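Local coordinates for protein diaminobutyrate-pyruvate transaminase and L-2,4-diaminobutyrate decarboxylase (Vibrio parahaemolyticus, PDB 2QMA) that probably uses pyridoxal 5'-phosphate, through this C-terminal decarboxylase-like domain of a longer fused transaminase-decarboxylase, to split off a carboxyl group from L-2,4-diaminobutyrate, at residues 50-55 against 95-100; 179-184 against 341-346. All blocks are in the same frame, centred on the assembly; numbering follows the deposited sequence. Where two conformers were deposited one is given.

Contact 1 (50-55 against 95-100)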
loop_
_atom_site.group_PDB
_atom_site.type_symbol
_atom_site.label_atom_id
_atom_site.label_comp_id
_atom_site.label_asym_id
_atom_site.label_seq_id
_atom_site.Cartn_x
_atom_site.Cartn_y
_atom_site.Cartn_z
ATOM N N GLU A 50 -7.979 -2.166 -27.561
ATOM C CA GLU A 50 -8.148 -2.034 -29.014
ATOM C C GLU A 50 -9.198 -1.008 -29.383
ATOM O O GLU A 50 -9.036 -0.309 -30.365
ATOM C CB GLU A 50 -8.472 -3.376 -29.650
ATOM C CG GLU A 50 -7.255 -4.254 -29.763
ATOM C CD GLU A 50 -7.565 -5.659 -30.247
ATOM O OE1 GLU A 50 -8.757 -6.021 -30.344
ATOM O OE2 GLU A 50 -6.600 -6.410 -30.502
ATOM N N GLN A 51 -10.233 -0.888 -28.553
ATOM C CA GLN A 51 -11.364 0.001 -28.844
ATOM C C GLN A 51 -11.153 1.399 -28.274
ATOM O O GLN A 51 -11.938 2.313 -28.560
ATOM C CB GLN A 51 -12.688 -0.586 -28.332
ATOM C CG GLN A 51 -13.230 -1.744 -29.158
ATOM C CD GLN A 51 -14.643 -2.167 -28.759
ATOM O OE1 GLN A 51 -15.640 -1.588 -29.220
ATOM N NE2 GLN A 51 -14.735 -3.202 -27.921
ATOM N N VAL A 52 -10.092 1.570 -27.471
ATOM C CA VAL A 52 -9.789 2.868 -26.875
ATOM C C VAL A 52 -9.227 3.812 -27.915
ATOM O O VAL A 52 -8.275 3.483 -28.622
ATOM C CB VAL A 52 -8.758 2.787 -25.714
ATOM C CG1 VAL A 52 -8.233 4.168 -25.384
ATOM C CG2 VAL A 52 -9.372 2.147 -24.483
ATOM N N ASN A 53 -9.789 5.004 -27.988
ATOM C CA ASN A 53 -9.341 5.945 -29.009
ATOM C C ASN A 53 -9.092 7.355 -28.459
ATOM O O ASN A 53 -8.747 8.275 -29.202
ATOM C CB ASN A 53 -10.315 5.906 -30.190
ATOM C CG ASN A 53 -11.576 6.737 -29.964
ATOM O OD1 ASN A 53 -12.150 6.762 -28.870
ATOM N ND2 ASN A 53 -12.015 7.422 -31.022
ATOM N N ALA A 54 -9.247 7.481 -27.135
ATOM C CA ALA A 54 -9.050 8.726 -26.399
ATOM C C ALA A 54 -8.523 8.424 -24.983
ATOM O O ALA A 54 -8.620 7.277 -24.515
ATOM C CB ALA A 54 -10.359 9.527 -26.339
ATOM N N PRO A 55 -7.925 9.437 -24.312
ATOM C CA PRO A 55 -7.536 9.266 -22.889
ATOM C C PRO A 55 -8.723 8.899 -21.982
ATOM O O PRO A 55 -8.557 8.122 -21.030
ATOM C CB PRO A 55 -7.023 10.639 -22.474
ATOM C CG PRO A 55 -6.919 11.442 -23.661
ATOM C CD PRO A 55 -7.534 10.759 -24.837
ATOM N N ALA A 95 -12.265 4.237 -17.997
ATOM C CA ALA A 95 -11.107 4.588 -17.160
ATOM C C ALA A 95 -10.255 5.690 -17.827
ATOM O O ALA A 95 -10.529 6.114 -18.944
ATOM C CB ALA A 95 -10.281 3.357 -16.919
ATOM N N ILE A 96 -9.217 6.139 -17.135
ATOM C CA ILE A 96 -8.300 7.104 -17.716
ATOM C C ILE A 96 -7.137 6.297 -18.305
ATOM O O ILE A 96 -6.416 5.603 -17.562
ATOM C CB ILE A 96 -7.776 8.116 -16.601
ATOM C CG1 ILE A 96 -8.919 8.945 -15.947
ATOM C CG2 ILE A 96 -6.613 8.969 -17.159
ATOM C CD1 ILE A 96 -9.567 10.065 -16.875
ATOM N N PHE A 97 -6.945 6.381 -19.630
ATOM C CA PHE A 97 -5.909 5.601 -20.289
ATOM C C PHE A 97 -4.557 6.300 -20.403
ATOM O O PHE A 97 -4.326 7.121 -21.316
ATOM C CB PHE A 97 -6.419 5.064 -21.630
ATOM C CG PHE A 97 -7.468 4.013 -21.454
ATOM C CD1 PHE A 97 -7.102 2.666 -21.359
ATOM C CD2 PHE A 97 -8.807 4.364 -21.329
ATOM C CE1 PHE A 97 -8.063 1.672 -21.159
ATOM C CE2 PHE A 97 -9.768 3.373 -21.121
ATOM C CZ PHE A 97 -9.364 2.020 -21.021
ATOM N N THR A 98 -3.673 5.955 -19.464
ATOM C CA THR A 98 -2.313 6.516 -19.446
ATOM C C THR A 98 -1.548 6.117 -20.689
ATOM O O THR A 98 -0.536 6.756 -21.030
ATOM C CB THR A 98 -1.486 6.014 -18.238
ATOM O OG1 THR A 98 -1.301 4.587 -18.339
ATOM C CG2 THR A 98 -2.131 6.416 -16.922
ATOM N N GLN A 99 -2.049 5.074 -21.376
ATOM C CA GLN A 99 -1.389 4.562 -22.585
ATOM C C GLN A 99 -1.695 5.411 -23.798
ATOM O O GLN A 99 -1.054 5.245 -24.835
ATOM C CB GLN A 99 -1.785 3.111 -22.881
ATOM C CG GLN A 99 -1.279 2.106 -21.860
ATOM C CD GLN A 99 -2.255 1.866 -20.685
ATOM O OE1 GLN A 99 -3.329 2.499 -20.558
ATOM N NE2 GLN A 99 -1.883 0.916 -19.838
ATOM N N HIS A 100 -2.700 6.276 -23.693
ATOM C CA HIS A 100 -3.028 7.154 -24.797
ATOM C C HIS A 100 -2.125 8.406 -24.758
ATOM O O HIS A 100 -1.950 9.006 -23.670
ATOM C CB HIS A 100 -4.513 7.561 -24.773
ATOM C CG HIS A 100 -4.949 8.200 -26.067
ATOM N ND1 HIS A 100 -4.695 9.526 -26.368
ATOM C CD2 HIS A 100 -5.552 7.674 -27.161
ATOM C CE1 HIS A 100 -5.131 9.783 -27.593
ATOM N NE2 HIS A 100 -5.682 8.685 -28.081
HETATM O O HOH W 1 -6.356 7.677 -30.738
#
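Val-52 sets a methyl group almost squarely on the ring of Phe-97: CG2 lies 3.5 Å from the ring centroid and 13° off the ring normal, a clear CH-pi contact. The valine stands with CG1 anti to the backbone N (chi1 166°), a rotamer that sends CG2 over the middle of the ring while CG1 comes down near CG of the phenylalanine. The same ring meets the carbonyl oxygen of Pro-55 at its edge, in plane. That oxygen is held by the backbone, Phe-97 N donating to Pro-55 O at 2.8 Å in an almost straight bond.

A second ring repeats the theme. His-100 has one face under Ala-54 CA and the proline ring, with Pro-55 CD 3.8 Å from the imidazole centroid and displaced toward the rim. Its CG is anti to the backbone N (chi1 -167°), which carries the imidazole across the 53-55 backbone. NE2 makes a weak, bent bond to Asn-53 O at 3.3 Å; a water in the imidazole plane also joins the two, donating to Asn-53 O and lying 2.9 Å from His-100 NE2. The other ring nitrogen, ND1, accepts from the backbone N of Asp-102, consistent with a proton on NE2.

Phe-97 also packs on Val-48 and Phe-49 of helix 32-51, while Ile-96 O accepts from Gln-127 of the second subunit. The chain leaving that helix is therefore fastened to the 95-100 loop beside the dimer interface by one strong backbone bond and two CH-pi faces, while a bridging water supplements the weak imidazole bond.

Contact 2 (179-184 against 341-346)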
loop_
_atom_site.group_PDB
_atom_site.type_symbol
_atom_site.label_atom_id
_atom_site.label_comp_id
_atom_site.label_asym_id
_atom_site.label_seq_id
_atom_site.Cartn_x
_atom_site.Cartn_y
_atom_site.Cartn_z
ATOM N N ARG A 179 12.726 12.690 13.069
ATOM C CA ARG A 179 12.088 13.141 14.296
ATOM C C ARG A 179 12.651 12.344 15.492
ATOM O O ARG A 179 13.128 12.939 16.446
ATOM C CB ARG A 179 10.548 13.021 14.178
ATOM C CG ARG A 179 9.827 13.378 15.496
ATOM C CD ARG A 179 8.400 12.730 15.510
ATOM N NE ARG A 179 8.432 11.264 15.683
ATOM C CZ ARG A 179 7.359 10.472 15.756
ATOM N NH1 ARG A 179 6.114 10.993 15.698
ATOM N NH2 ARG A 179 7.505 9.146 15.933
ATOM N N ASP A 180 12.671 11.018 15.406
ATOM C CA ASP A 180 13.154 10.179 16.505
ATOM C C ASP A 180 14.681 10.346 16.640
ATOM O O ASP A 180 15.240 10.308 17.757
ATOM C CB ASP A 180 12.792 8.721 16.224
ATOM C CG ASP A 180 11.308 8.424 16.408
ATOM O OD1 ASP A 180 10.438 9.340 16.341
ATOM O OD2 ASP A 180 11.002 7.254 16.581
ATOM N N TRP A 181 15.358 10.535 15.508
ATOM C CA TRP A 181 16.834 10.647 15.486
ATOM C C TRP A 181 17.257 11.883 16.313
ATOM O O TRP A 181 18.196 11.819 17.139
ATOM C CB TRP A 181 17.312 10.705 14.016
ATOM C CG TRP A 181 18.741 11.093 13.754
ATOM C CD1 TRP A 181 19.825 10.285 13.695
ATOM C CD2 TRP A 181 19.191 12.408 13.474
ATOM N NE1 TRP A 181 20.951 11.024 13.399
ATOM C CE2 TRP A 181 20.581 12.338 13.253
ATOM C CE3 TRP A 181 18.540 13.646 13.369
ATOM C CZ2 TRP A 181 21.350 13.470 12.921
ATOM C CZ3 TRP A 181 19.301 14.772 13.058
ATOM C CH2 TRP A 181 20.704 14.671 12.861
ATOM N N ILE A 182 16.552 12.996 16.114
ATOM C CA ILE A 182 17.000 14.231 16.743
ATOM C C ILE A 182 16.717 14.177 18.251
ATOM O O ILE A 182 17.563 14.655 19.006
ATOM C CB ILE A 182 16.348 15.507 16.156
ATOM C CG1 ILE A 182 17.119 16.775 16.630
ATOM C CG2 ILE A 182 14.875 15.627 16.529
ATOM C CD1 ILE A 182 18.599 16.821 16.218
ATOM N N ALA A 183 15.549 13.631 18.669
ATOM C CA ALA A 183 15.286 13.467 20.120
ATOM C C ALA A 183 16.311 12.542 20.757
ATOM O O ALA A 183 16.741 12.746 21.926
ATOM C CB ALA A 183 13.847 12.973 20.425
ATOM N N ASP A 184 16.718 11.508 20.024
ATOM C CA ASP A 184 17.743 10.587 20.565
ATOM C C ASP A 184 19.081 11.328 20.691
ATOM O O ASP A 184 19.807 11.203 21.686
ATOM C CB ASP A 184 17.919 9.381 19.647
ATOM C CG ASP A 184 18.997 8.430 20.153
ATOM O OD1 ASP A 184 18.863 7.996 21.293
ATOM O OD2 ASP A 184 19.982 8.181 19.433
ATOM N N LYS A 341 21.683 2.030 8.192
ATOM C CA LYS A 341 20.596 1.151 8.651
ATOM C C LYS A 341 20.368 1.135 10.175
ATOM O O LYS A 341 19.276 0.737 10.637
ATOM C CB LYS A 341 20.803 -0.269 8.125
ATOM C CG LYS A 341 21.984 -0.982 8.759
ATOM C CD LYS A 341 22.158 -2.255 7.986
ATOM C CE LYS A 341 23.514 -2.848 8.205
ATOM N NZ LYS A 341 23.681 -3.982 7.233
ATOM N N SER A 342 21.352 1.606 10.946
ATOM C CA SER A 342 21.161 1.701 12.390
ATOM C C SER A 342 19.983 2.647 12.719
ATOM O O SER A 342 19.326 2.495 13.760
ATOM C CB SER A 342 22.462 2.071 13.122
ATOM O OG SER A 342 22.619 3.462 13.116
ATOM N N ASN A 343 19.697 3.590 11.815
ATOM C CA ASN A 343 18.580 4.471 11.989
ATOM C C ASN A 343 17.195 3.774 11.961
ATOM O O ASN A 343 16.230 4.310 12.499
ATOM C CB ASN A 343 18.635 5.665 11.000
ATOM C CG ASN A 343 19.757 6.666 11.317
ATOM O OD1 ASN A 343 20.421 7.210 10.409
ATOM N ND2 ASN A 343 19.951 6.927 12.574
ATOM N N PHE A 344 17.109 2.604 11.336
ATOM C CA PHE A 344 15.890 1.782 11.359
ATOM C C PHE A 344 15.542 1.278 12.784
ATOM O O PHE A 344 14.414 0.858 13.007
ATOM C CB PHE A 344 15.982 0.586 10.365
ATOM C CG PHE A 344 15.764 0.960 8.926
ATOM C CD1 PHE A 344 14.769 1.868 8.581
ATOM C CD2 PHE A 344 16.504 0.361 7.902
ATOM C CE1 PHE A 344 14.526 2.211 7.262
ATOM C CE2 PHE A 344 16.271 0.701 6.567
ATOM C CZ PHE A 344 15.289 1.624 6.236
ATOM N N LYS A 345 16.499 1.343 13.718
ATOM C CA LYS A 345 16.318 0.912 15.112
ATOM C C LYS A 345 15.149 1.638 15.770
ATOM O O LYS A 345 14.521 1.079 16.652
ATOM C CB LYS A 345 17.598 1.106 15.955
ATOM C CG LYS A 345 17.816 2.545 16.432
ATOM C CD LYS A 345 19.214 2.825 16.918
ATOM C CE LYS A 345 19.422 4.338 17.087
ATOM N NZ LYS A 345 20.604 4.654 17.947
ATOM N N PHE A 346 14.882 2.876 15.335
ATOM C CA PHE A 346 13.740 3.665 15.837
ATOM C C PHE A 346 12.368 3.064 15.517
ATOM O O PHE A 346 11.406 3.316 16.245
ATOM C CB PHE A 346 13.835 5.132 15.367
ATOM C CG PHE A 346 15.106 5.831 15.816
ATOM C CD1 PHE A 346 15.438 5.900 17.173
ATOM C CD2 PHE A 346 15.963 6.405 14.880
ATOM C CE1 PHE A 346 16.609 6.548 17.611
ATOM C CE2 PHE A 346 17.123 7.054 15.286
ATOM C CZ PHE A 346 17.456 7.130 16.659
HETATM O O HOH W 2 20.526 5.538 20.846
#
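Helix 167-187 and the 3-10 turns of 341-346 approach each other most closely at Asp-180 and Phe-346, whose CA atoms are 6.6 Å apart, and again at Trp-181 and Asn-343.

Phe-346 is the centrepiece, its ring laid against the helix surface. Asp-180 CB sits over one face, 4.2 Å from the ring centroid, and Trp-181 N lies above the same face nearer the rim; the opposite face is covered by CG of its own neighbour, Lys-345. With CG of Phe-346 anti to the carbonyl carbon (chi1 -59°), the ring is directed at the helix, where CE2 comes 3.6 Å from Trp-181 CA and CE1 3.7 Å from Asp-184 CB. The carboxylate of Asp-180 stands nearly upright to the ring, the planes 81° apart. It is turned to Arg-179, whose NE and NH2 both grip OD1 side-on, with NE at 2.9 Å from it. That guanidinium also reaches Met-222 O and, on the second subunit, Ser-220 O and Trp-221 O.

At one flank, Asn-343 ND2 approaches Trp-181 CD1 to 3.5 Å, amide and indole planes nearly perpendicular. At another, the extended chain of Lys-345 brings NZ 3.9 Å from Asp-184 OD2, a long salt bridge. A water bridges the same two groups, donating to Asp-184 OD1 and accepting from Lys-345 NZ, 3.0 Å from each.

Here the hydrophobic ring supplies the close fit, using CB of two aspartates and CA of Trp-181, while the carboxylate of Asp-180 is engaged by Arg-179 and that of Asp-184, beside the ring edge, faces Lys-345. The charge pairing between the segments, long and water-mediated, probably adds only modest attraction at this surface of the decarboxylase-like domain.

Contact 1 seats two aromatic rings against aliphatic carbon, contact 2 one. Contact 1 ties the chain that follows helix 32-51 to a loop beside the second subunit and is partly buried; contact 2 sets 3-10 turns after strand 334-338 on helix 167-187, mainly at the surface. Their centres are 45 Å apart on opposite sides of the chain's centre, and they share no element. The chemistry follows the setting: a straight backbone hydrogen bond joins the segments of 50-55/95-100, whereas those of 179-184/341-346 meet through side chains, charged groups and a water. Water also bridges contact 1, there between a carbonyl and an imidazole.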